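Local coordinates for protein delta-1-pyrroline-5-carboxylate dehydrogenase, mitochondrial (Mus musculus, PDB 4E3X) that oxidises glutamate gamma-semialdehyde to glutamate with NAD+ in mitochondria, the second step of proline degradation, at residues 81-91 with 146-154. Numbering follows the deposited sequence.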
loop_
_atom_site.group_PDB
_atom_site.type_symbol
_atom_site.label_atom_id
_atom_site.label_comp_id
_atom_site.label_asym_id
_atom_site.label_seq_id
_atom_site.Cartn_x
_atom_site.Cartn_y
_atom_site.Cartn_z
ATOM N N GLN B 81 17.244 -5.022 30.719
ATOM C CA GLN B 81 16.490 -3.781 30.625
ATOM C C GLN B 81 16.587 -3.092 31.984
ATOM O O GLN B 81 16.370 -3.730 33.024
ATOM C CB GLN B 81 15.030 -4.067 30.286
ATOM C CG GLN B 81 14.188 -2.820 30.138
ATOM C CD GLN B 81 12.712 -3.133 30.046
ATOM O OE1 GLN B 81 12.308 -4.303 30.101
ATOM N NE2 GLN B 81 11.889 -2.095 29.924
ATOM N N LEU B 82 16.934 -1.809 31.970
ATOM C CA LEU B 82 17.114 -1.034 33.196
ATOM C C LEU B 82 15.951 -0.065 33.404
ATOM O O LEU B 82 15.361 0.416 32.441
ATOM C CB LEU B 82 18.419 -0.241 33.124
ATOM C CG LEU B 82 19.666 -1.015 32.686
ATOM C CD1 LEU B 82 20.873 -0.082 32.674
ATOM C CD2 LEU B 82 19.908 -2.239 33.580
ATOM N N SER B 83 15.623 0.234 34.655
ATOM C CA SER B 83 14.625 1.255 34.937
ATOM C C SER B 83 15.250 2.626 34.675
ATOM O O SER B 83 16.258 2.963 35.283
ATOM C CB SER B 83 14.162 1.150 36.390
ATOM O OG SER B 83 13.132 2.087 36.662
ATOM N N PRO B 84 14.661 3.423 33.769
ATOM C CA PRO B 84 15.341 4.661 33.364
ATOM C C PRO B 84 15.631 5.638 34.511
ATOM O O PRO B 84 16.642 6.351 34.465
ATOM C CB PRO B 84 14.357 5.283 32.370
ATOM C CG PRO B 84 13.691 4.101 31.760
ATOM C CD PRO B 84 13.519 3.113 32.891
ATOM N N PHE B 85 14.760 5.678 35.516
ATOM C CA PHE B 85 14.913 6.617 36.630
ATOM C C PHE B 85 15.684 6.025 37.815
ATOM O O PHE B 85 15.922 6.701 38.815
ATOM C CB PHE B 85 13.543 7.137 37.078
ATOM C CG PHE B 85 12.557 6.047 37.414
ATOM C CD1 PHE B 85 12.503 5.505 38.694
ATOM C CD2 PHE B 85 11.687 5.555 36.451
ATOM C CE1 PHE B 85 11.598 4.494 39.004
ATOM C CE2 PHE B 85 10.784 4.548 36.749
ATOM C CZ PHE B 85 10.734 4.019 38.030
ATOM N N ASN B 86 16.076 4.764 37.688
ATOM C CA ASN B 86 16.866 4.081 38.707
ATOM C C ASN B 86 17.580 2.939 38.021
ATOM O O ASN B 86 17.158 1.784 38.122
ATOM C CB ASN B 86 15.982 3.545 39.834
ATOM C CG ASN B 86 16.783 2.857 40.932
ATOM O OD1 ASN B 86 17.997 3.021 41.027
ATOM N ND2 ASN B 86 16.101 2.074 41.760
ATOM N N HIS B 87 18.642 3.266 37.292
ATOM C CA HIS B 87 19.221 2.301 36.365
ATOM C C HIS B 87 19.981 1.170 37.051
ATOM O O HIS B 87 20.392 0.218 36.394
ATOM C CB HIS B 87 20.050 2.973 35.259
ATOM C CG HIS B 87 20.951 4.064 35.742
ATOM N ND1 HIS B 87 21.900 3.870 36.722
ATOM C CD2 HIS B 87 21.056 5.361 35.367
ATOM C CE1 HIS B 87 22.546 5.003 36.935
ATOM N NE2 HIS B 87 22.052 5.924 36.127
ATOM N N ALA B 88 20.140 1.259 38.371
ATOM C CA ALA B 88 20.647 0.131 39.144
ATOM C C ALA B 88 19.624 -1.010 39.195
ATOM O O ALA B 88 19.979 -2.154 39.486
ATOM C CB ALA B 88 21.024 0.572 40.552
ATOM N N HIS B 89 18.360 -0.690 38.919
ATOM C CA HIS B 89 17.293 -1.687 38.886
ATOM C C HIS B 89 17.233 -2.344 37.507
ATOM O O HIS B 89 16.835 -1.722 36.527
ATOM C CB HIS B 89 15.941 -1.040 39.241
ATOM C CG HIS B 89 14.788 -2.002 39.301
ATOM N ND1 HIS B 89 13.478 -1.574 39.379
ATOM C CD2 HIS B 89 14.742 -3.358 39.308
ATOM C CE1 HIS B 89 12.676 -2.624 39.424
ATOM N NE2 HIS B 89 13.418 -3.718 39.375
ATOM N N LYS B 90 17.638 -3.604 37.437
ATOM C CA LYS B 90 17.465 -4.386 36.226
ATOM C C LYS B 90 16.057 -4.955 36.259
ATOM O O LYS B 90 15.772 -5.859 37.041
ATOM C CB LYS B 90 18.495 -5.511 36.174
ATOM C CG LYS B 90 19.922 -5.012 36.033
ATOM C CD LYS B 90 20.924 -6.132 36.258
ATOM C CE LYS B 90 22.336 -5.690 35.928
ATOM N NZ LYS B 90 22.801 -4.608 36.833
ATOM N N VAL B 91 15.168 -4.412 35.432
ATOM C CA VAL B 91 13.769 -4.824 35.488
ATOM C C VAL B 91 13.516 -6.128 34.747
ATOM O O VAL B 91 12.556 -6.846 35.033
ATOM C CB VAL B 91 12.807 -3.712 34.999
ATOM C CG1 VAL B 91 13.121 -2.395 35.704
ATOM C CG2 VAL B 91 12.876 -3.550 33.480
ATOM N N LYS B 146 4.392 -1.862 34.425
ATOM C CA LYS B 146 5.561 -2.326 33.691
ATOM C C LYS B 146 6.059 -1.264 32.712
ATOM O O LYS B 146 7.253 -1.159 32.464
ATOM C CB LYS B 146 5.257 -3.645 32.979
ATOM C CG LYS B 146 5.124 -4.794 33.965
ATOM C CD LYS B 146 4.786 -6.124 33.309
ATOM C CE LYS B 146 4.790 -7.226 34.349
ATOM N NZ LYS B 146 4.424 -8.551 33.772
ATOM N N THR B 147 5.137 -0.480 32.168
ATOM C CA THR B 147 5.495 0.614 31.278
ATOM C C THR B 147 6.116 1.773 32.080
ATOM O O THR B 147 7.087 2.405 31.650
ATOM C CB THR B 147 4.259 1.068 30.473
ATOM O OG1 THR B 147 3.769 -0.038 29.695
ATOM C CG2 THR B 147 4.595 2.213 29.537
ATOM N N MET B 148 5.575 2.044 33.264
ATOM C CA MET B 148 6.164 3.066 34.134
ATOM C C MET B 148 7.576 2.702 34.562
ATOM O O MET B 148 8.510 3.493 34.418
ATOM C CB MET B 148 5.298 3.270 35.377
ATOM C CG MET B 148 3.936 3.890 35.090
ATOM S SD MET B 148 2.931 4.111 36.571
ATOM C CE MET B 148 3.938 5.282 37.473
ATOM N N VAL B 149 7.730 1.503 35.106
ATOM C CA VAL B 149 9.008 1.117 35.685
ATOM C C VAL B 149 10.055 0.806 34.622
ATOM O O VAL B 149 11.228 1.134 34.787
ATOM C CB VAL B 149 8.833 -0.056 36.674
ATOM C CG1 VAL B 149 10.175 -0.616 37.118
ATOM C CG2 VAL B 149 8.012 0.390 37.870
ATOM N N GLY B 150 9.623 0.197 33.522
ATOM C CA GLY B 150 10.558 -0.205 32.489
ATOM C C GLY B 150 10.865 0.870 31.462
ATOM O O GLY B 150 11.970 0.904 30.925
ATOM N N GLN B 151 9.903 1.746 31.182
ATOM C CA GLN B 151 10.093 2.789 30.172
ATOM C C GLN B 151 10.134 4.202 30.764
ATOM O O GLN B 151 10.392 5.162 30.045
ATOM C CB GLN B 151 9.035 2.690 29.069
ATOM C CG GLN B 151 9.211 1.497 28.147
ATOM C CD GLN B 151 7.889 0.835 27.823
ATOM O OE1 GLN B 151 7.453 -0.075 28.525
ATOM N NE2 GLN B 151 7.232 1.301 26.771
ATOM N N GLY B 152 9.896 4.324 32.070
ATOM C CA GLY B 152 10.012 5.607 32.748
ATOM C C GLY B 152 8.814 6.528 32.595
ATOM O O GLY B 152 8.936 7.733 32.807
ATOM N N LYS B 153 7.670 5.977 32.205
ATOM C CA LYS B 153 6.455 6.776 32.050
ATOM C C LYS B 153 5.791 7.152 33.369
ATOM O O LYS B 153 5.840 6.399 34.340
ATOM C CB LYS B 153 5.441 6.043 31.163
ATOM C CG LYS B 153 5.946 5.801 29.745
ATOM C CD LYS B 153 4.835 5.757 28.709
ATOM C CE LYS B 153 5.448 5.753 27.322
ATOM N NZ LYS B 153 4.437 5.793 26.231
ATOM N N THR B 154 5.155 8.320 33.390
ATOM C CA THR B 154 4.282 8.674 34.498
ATOM C C THR B 154 2.976 7.888 34.394
ATOM O O THR B 154 2.683 7.272 33.364
ATOM C CB THR B 154 3.933 10.162 34.473
ATOM O OG1 THR B 154 3.348 10.469 33.202
ATOM C CG2 THR B 154 5.181 11.016 34.698
HETATM O O HOH W 1 8.714 -1.966 30.032
HETATM O O HOH W 2 14.536 0.557 29.570
#
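The hydroxyl of S83 meets the carbonyl of V149 where helix 140-151 ends: OG donates to V149 O over 2.8 Å, in the carbonyl plane and on a lone pair. A serine suits this spot because its short arm, with OG anti to the backbone N (chi1 -177°), reaches a carbonyl of the last helical turn. The same hydroxyl lies above one face of the F85 ring, toward its rim; the ring's edge meets M148 O, with CE2 3.4 Å away. Q81, extended, reaches across to the helix end, its NE2 meeting G150 O at 3.2 Å from above the carbonyl plane; a water links NE2 to K146 O and Q151 OE1, while Q81 OE1 accepts from L240 N. An alanine here would probably leave L240 N without its acceptor, and cost G150 O and the bridging water one partner each. These contacts set the beta hairpin of strands 78-83 and 89-95 against the helix C-terminus, within the aldehyde dehydrogenase fold. V91 CG1 covers the centre of the H89 ring and packs 3.7 Å from V149 CG1, the two branched side chains passing in opposite directions with methyls for ring and helix. A side chain at G150 would run into Q81 NE2; G152 has positive phi and no CB to crowd P84 CB, and the puckered P84 ring packs against the Q151-G152 peptide, CG 3.7 Å from Q151 C.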